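Local atomic coordinates of diadenosine tetraphosphatase, putative (Trypanosoma brucei, PDB entry 2QJC), a protein that is a putative metal-dependent phosphoesterase of the calcineurin-like family, probably hydrolysing diadenosine tetraphosphate or related phosphate compounds with manganese bound at its active site. Residues Trp194-Arg207 with Pro216-Gly228. Numbering follows the deposited sequence.
With MN (manganese (II) ion), chain C; PO4 (phosphate ion), chain D.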
loop_
_atom_site.group_PDB
_atom_site.type_symbol
_atom_site.label_atom_id
_atom_site.label_comp_id
_atom_site.label_asym_id
_atom_site.label_seq_id
_atom_site.Cartn_x
_atom_site.Cartn_y
_atom_site.Cartn_z
ATOM N N TRP A 194 -10.158 -11.603 8.066
ATOM C CA TRP A 194 -9.446 -10.824 9.076
ATOM C C TRP A 194 -10.341 -10.489 10.263
ATOM O O TRP A 194 -11.479 -10.041 10.093
ATOM C CB TRP A 194 -8.870 -9.543 8.448
ATOM C CG TRP A 194 -8.226 -8.626 9.450
ATOM C CD1 TRP A 194 -8.745 -7.471 9.949
ATOM C CD2 TRP A 194 -6.990 -8.841 10.136
ATOM N NE1 TRP A 194 -7.912 -6.949 10.911
ATOM C CE2 TRP A 194 -6.826 -7.771 11.047
ATOM C CE3 TRP A 194 -6.005 -9.835 10.073
ATOM C CZ2 TRP A 194 -5.713 -7.666 11.894
ATOM C CZ3 TRP A 194 -4.896 -9.732 10.914
ATOM C CH2 TRP A 194 -4.762 -8.653 11.814
ATOM N N ARG A 195 -9.822 -10.694 11.471
ATOM C CA ARG A 195 -10.611 -10.446 12.669
ATOM C C ARG A 195 -10.167 -9.329 13.616
ATOM O O ARG A 195 -10.866 -9.028 14.577
ATOM C CB ARG A 195 -10.758 -11.753 13.441
ATOM C CG ARG A 195 -11.379 -12.846 12.594
ATOM C CD ARG A 195 -11.917 -13.984 13.435
ATOM N NE ARG A 195 -12.596 -14.974 12.604
ATOM C CZ ARG A 195 -13.292 -16.000 13.084
ATOM N NH1 ARG A 195 -13.398 -16.169 14.397
ATOM N NH2 ARG A 195 -13.878 -16.856 12.256
ATOM N N GLY A 196 -9.024 -8.708 13.347
ATOM C CA GLY A 196 -8.566 -7.633 14.211
ATOM C C GLY A 196 -7.777 -8.134 15.408
ATOM O O GLY A 196 -7.160 -9.191 15.337
ATOM N N PRO A 197 -7.786 -7.403 16.536
ATOM C CA PRO A 197 -8.485 -6.140 16.788
ATOM C C PRO A 197 -8.074 -4.943 15.923
ATOM O O PRO A 197 -8.843 -3.994 15.797
ATOM C CB PRO A 197 -8.216 -5.897 18.272
ATOM C CG PRO A 197 -6.825 -6.421 18.429
ATOM C CD PRO A 197 -6.869 -7.721 17.650
ATOM N N GLU A 198 -6.883 -4.975 15.330
ATOM C CA GLU A 198 -6.443 -3.854 14.498
ATOM C C GLU A 198 -7.168 -3.750 13.159
ATOM O O GLU A 198 -7.627 -4.745 12.605
ATOM C CB GLU A 198 -4.936 -3.931 14.191
ATOM C CG GLU A 198 -4.015 -3.950 15.398
ATOM C CD GLU A 198 -3.907 -5.324 16.025
ATOM O OE1 GLU A 198 -4.680 -6.227 15.638
ATOM O OE2 GLU A 198 -3.045 -5.498 16.908
ATOM N N THR A 199 -7.272 -2.527 12.648
ATOM C CA THR A 199 -7.865 -2.308 11.334
ATOM C C THR A 199 -6.680 -2.368 10.368
ATOM O O THR A 199 -5.703 -1.632 10.534
ATOM C CB THR A 199 -8.500 -0.909 11.202
ATOM O OG1 THR A 199 -9.649 -0.814 12.051
ATOM C CG2 THR A 199 -8.909 -0.647 9.750
ATOM N N VAL A 200 -6.750 -3.252 9.379
ATOM C CA VAL A 200 -5.677 -3.365 8.401
ATOM C C VAL A 200 -6.047 -2.579 7.149
ATOM O O VAL A 200 -7.108 -2.793 6.558
ATOM C CB VAL A 200 -5.419 -4.837 8.013
ATOM C CG1 VAL A 200 -4.457 -4.918 6.818
ATOM C CG2 VAL A 200 -4.842 -5.583 9.209
ATOM N N VAL A 201 -5.178 -1.656 6.759
ATOM C CA VAL A 201 -5.407 -0.851 5.571
ATOM C C VAL A 201 -4.441 -1.335 4.486
ATOM O O VAL A 201 -3.230 -1.425 4.707
ATOM C CB VAL A 201 -5.186 0.650 5.874
ATOM C CG1 VAL A 201 -5.508 1.478 4.639
ATOM C CG2 VAL A 201 -6.064 1.082 7.081
ATOM N N PHE A 202 -4.978 -1.629 3.309
ATOM C CA PHE A 202 -4.156 -2.156 2.224
ATOM C C PHE A 202 -4.566 -1.663 0.835
ATOM O O PHE A 202 -5.483 -0.863 0.699
ATOM C CB PHE A 202 -4.230 -3.687 2.272
ATOM C CG PHE A 202 -5.627 -4.238 2.048
ATOM C CD1 PHE A 202 -5.972 -4.826 0.833
ATOM C CD2 PHE A 202 -6.599 -4.151 3.051
ATOM C CE1 PHE A 202 -7.264 -5.322 0.617
ATOM C CE2 PHE A 202 -7.894 -4.641 2.849
ATOM C CZ PHE A 202 -8.229 -5.229 1.628
ATOM N N GLY A 203 -3.876 -2.163 -0.185
ATOM C CA GLY A 203 -4.167 -1.827 -1.575
ATOM C C GLY A 203 -3.991 -3.089 -2.421
ATOM O O GLY A 203 -4.671 -4.086 -2.185
ATOM N N HIS A 204 -3.096 -3.043 -3.408
ATOM C CA HIS A 204 -2.775 -4.191 -4.270
ATOM C C HIS A 204 -3.825 -4.806 -5.213
ATOM O O HIS A 204 -3.584 -4.907 -6.421
ATOM C CB HIS A 204 -2.189 -5.320 -3.405
ATOM C CG HIS A 204 -1.872 -6.577 -4.162
ATOM N ND1 HIS A 204 -0.966 -6.616 -5.200
ATOM C CD2 HIS A 204 -2.320 -7.847 -4.008
ATOM C CE1 HIS A 204 -0.867 -7.854 -5.654
ATOM N NE2 HIS A 204 -1.678 -8.621 -4.947
ATOM N N ASP A 205 -4.963 -5.222 -4.657
ATOM C CA ASP A 205 -6.029 -5.906 -5.400
ATOM C C ASP A 205 -6.941 -5.017 -6.257
ATOM O O ASP A 205 -8.137 -4.892 -5.978
ATOM C CB ASP A 205 -6.879 -6.716 -4.403
ATOM C CG ASP A 205 -7.701 -7.833 -5.072
ATOM O OD1 ASP A 205 -8.391 -8.577 -4.341
ATOM O OD2 ASP A 205 -7.663 -7.974 -6.313
ATOM N N ALA A 206 -6.377 -4.424 -7.310
ATOM C CA ALA A 206 -7.141 -3.553 -8.212
ATOM C C ALA A 206 -8.365 -4.252 -8.810
ATOM O O ALA A 206 -9.382 -3.617 -9.086
ATOM C CB ALA A 206 -6.229 -3.041 -9.343
ATOM N N ARG A 207 -8.274 -5.563 -9.019
ATOM C CA ARG A 207 -9.404 -6.309 -9.586
ATOM C C ARG A 207 -10.695 -6.138 -8.794
ATOM O O ARG A 207 -11.784 -6.203 -9.358
ATOM C CB ARG A 207 -9.098 -7.796 -9.638
ATOM C CG ARG A 207 -7.915 -8.163 -10.473
ATOM C CD ARG A 207 -7.740 -9.642 -10.437
ATOM N NE ARG A 207 -6.432 -10.018 -10.943
ATOM C CZ ARG A 207 -5.936 -11.242 -10.857
ATOM N NH1 ARG A 207 -6.653 -12.199 -10.282
ATOM N NH2 ARG A 207 -4.725 -11.499 -11.330
ATOM N N PRO A 216 -15.257 -1.921 10.384
ATOM C CA PRO A 216 -14.033 -1.131 10.526
ATOM C C PRO A 216 -12.768 -1.987 10.680
ATOM O O PRO A 216 -11.688 -1.455 10.934
ATOM C CB PRO A 216 -14.318 -0.317 11.777
ATOM C CG PRO A 216 -15.011 -1.332 12.640
ATOM C CD PRO A 216 -15.978 -2.001 11.668
ATOM N N LEU A 217 -12.896 -3.302 10.517
ATOM C CA LEU A 217 -11.750 -4.196 10.676
ATOM C C LEU A 217 -10.728 -4.158 9.543
ATOM O O LEU A 217 -9.566 -4.500 9.750
ATOM C CB LEU A 217 -12.230 -5.638 10.885
ATOM C CG LEU A 217 -12.949 -5.909 12.213
ATOM C CD1 LEU A 217 -13.334 -7.378 12.292
ATOM C CD2 LEU A 217 -12.033 -5.541 13.380
ATOM N N ALA A 218 -11.155 -3.754 8.352
ATOM C CA ALA A 218 -10.246 -3.682 7.209
ATOM C C ALA A 218 -10.715 -2.682 6.153
ATOM O O ALA A 218 -11.904 -2.363 6.073
ATOM C CB ALA A 218 -10.063 -5.078 6.584
ATOM N N ILE A 219 -9.769 -2.189 5.350
ATOM C CA ILE A 219 -10.065 -1.221 4.294
ATOM C C ILE A 219 -9.150 -1.401 3.078
ATOM O O ILE A 219 -7.934 -1.170 3.164
ATOM C CB ILE A 219 -9.893 0.231 4.797
ATOM C CG1 ILE A 219 -10.837 0.492 5.978
ATOM C CG2 ILE A 219 -10.151 1.211 3.655
ATOM C CD1 ILE A 219 -10.705 1.866 6.602
ATOM N N GLY A 220 -9.737 -1.818 1.952
ATOM C CA GLY A 220 -8.969 -1.999 0.729
ATOM C C GLY A 220 -9.059 -0.722 -0.095
ATOM O O GLY A 220 -10.124 -0.396 -0.623
ATOM N N LEU A 221 -7.944 -0.006 -0.222
ATOM C CA LEU A 221 -7.928 1.264 -0.949
ATOM C C LEU A 221 -7.565 1.245 -2.427
ATOM O O LEU A 221 -7.519 2.311 -3.046
ATOM C CB LEU A 221 -6.978 2.249 -0.261
ATOM C CG LEU A 221 -7.256 2.736 1.164
ATOM C CD1 LEU A 221 -6.026 3.487 1.702
ATOM C CD2 LEU A 221 -8.468 3.642 1.164
ATOM N N ASP A 222 -7.312 0.082 -3.017
ATOM C CA ASP A 222 -6.933 0.108 -4.425
ATOM C C ASP A 222 -8.104 0.299 -5.386
ATOM O O ASP A 222 -8.635 -0.668 -5.945
ATOM C CB ASP A 222 -6.142 -1.142 -4.818
ATOM C CG ASP A 222 -5.434 -0.969 -6.158
ATOM O OD1 ASP A 222 -5.679 0.069 -6.825
ATOM O OD2 ASP A 222 -4.641 -1.858 -6.543
ATOM N N SER A 223 -8.480 1.564 -5.576
ATOM C CA SER A 223 -9.578 1.953 -6.456
ATOM C C SER A 223 -9.183 2.110 -7.935
ATOM O O SER A 223 -9.897 2.757 -8.707
ATOM C CB SER A 223 -10.231 3.250 -5.942
ATOM O OG SER A 223 -9.267 4.239 -5.617
ATOM N N ARG A 224 -8.039 1.535 -8.309
ATOM C CA ARG A 224 -7.551 1.534 -9.694
ATOM C C ARG A 224 -7.149 2.868 -10.312
ATOM O O ARG A 224 -7.405 3.096 -11.493
ATOM C CB ARG A 224 -8.604 0.916 -10.613
ATOM C CG ARG A 224 -9.385 -0.218 -10.017
ATOM C CD ARG A 224 -10.732 -0.342 -10.712
ATOM N NE ARG A 224 -11.112 -1.740 -10.760
ATOM C CZ ARG A 224 -11.225 -2.451 -11.871
ATOM N NH1 ARG A 224 -11.006 -1.895 -13.053
ATOM N NH2 ARG A 224 -11.504 -3.740 -11.781
ATOM N N CYS A 225 -6.503 3.737 -9.549
ATOM C CA CYS A 225 -6.106 5.038 -10.075
ATOM C C CYS A 225 -5.423 5.011 -11.457
ATOM O O CYS A 225 -5.846 5.712 -12.373
ATOM C CB CYS A 225 -5.193 5.746 -9.071
ATOM S SG CYS A 225 -4.467 7.268 -9.723
ATOM N N VAL A 226 -4.377 4.204 -11.601
ATOM C CA VAL A 226 -3.632 4.117 -12.857
ATOM C C VAL A 226 -4.401 3.516 -14.033
ATOM O O VAL A 226 -4.032 3.721 -15.185
ATOM C CB VAL A 226 -2.326 3.313 -12.677
ATOM C CG1 VAL A 226 -2.640 1.842 -12.441
ATOM C CG2 VAL A 226 -1.435 3.484 -13.910
ATOM N N TYR A 227 -5.466 2.780 -13.747
ATOM C CA TYR A 227 -6.271 2.156 -14.788
ATOM C C TYR A 227 -7.458 3.040 -15.174
ATOM O O TYR A 227 -8.354 2.601 -15.904
ATOM C CB TYR A 227 -6.797 0.802 -14.309
ATOM C CG TYR A 227 -5.736 -0.199 -13.909
ATOM C CD1 TYR A 227 -4.988 -0.889 -14.871
ATOM C CD2 TYR A 227 -5.522 -0.503 -12.560
ATOM C CE1 TYR A 227 -4.065 -1.864 -14.499
ATOM C CE2 TYR A 227 -4.605 -1.468 -12.179
ATOM C CZ TYR A 227 -3.883 -2.148 -13.144
ATOM O OH TYR A 227 -3.007 -3.127 -12.739
ATOM N N GLY A 228 -7.473 4.273 -14.668
ATOM C CA GLY A 228 -8.556 5.189 -14.982
ATOM C C GLY A 228 -9.685 5.213 -13.967
ATOM O O GLY A 228 -10.763 5.748 -14.240
HETATM MN MN MN C . 0.475 -5.014 -5.973
HETATM P P PO4 D . -1.359 -5.129 -9.273
HETATM O O1 PO4 D . -2.442 -4.122 -9.951
HETATM O O2 PO4 D . -2.169 -6.304 -8.580
HETATM O O3 PO4 D . -0.439 -5.686 -10.397
HETATM O O4 PO4 D . -0.548 -4.346 -8.201
HETATM O O HOH W 1 -7.381 -2.687 -1.899
#
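V200 and F202 pair with A218 and G220 in parallel register, joining strand 199-202 to edge strand 218-220 in one sheet of this calcineurin-like metallophosphoesterase fold. F202 N donates to I219 O at 3.0 Å, nearly straight. L221 N then reaches F202 O at 2.8 Å.

The F202 side chain folds back over the neighbouring strand. Its CG sits between the backbone N and the carbonyl carbon (chi1 62°), which carries the ring to G220. From CB the ring starts at CG, 4.0 Å from I219 O. CD2 and CE2 run past the I219 carbonyl. CE2 also meets A218 CB at the ring edge. G220 CA sits over one ring face, nearest CZ, then CE1 and CD1, a CH-pi contact 3.6 Å from the F202 ring centroid. W190 meets this ring edge-to-face.

Past the strands, both segments lead into the dinuclear manganese site. H204 ND1 binds one manganese, which H141 also ligates, while its NE2 is hydrogen-bonded to T160 O. D222 lies beside D26, a ligand of the other manganese. D222 OD1 accepts from R224 N, making an Asx turn. A206 CB packs on Y227 CE2. Beyond it, Y227 OH donates to O1 of a phosphate ion, probably from the crystallisation liquor, at 3.0 Å.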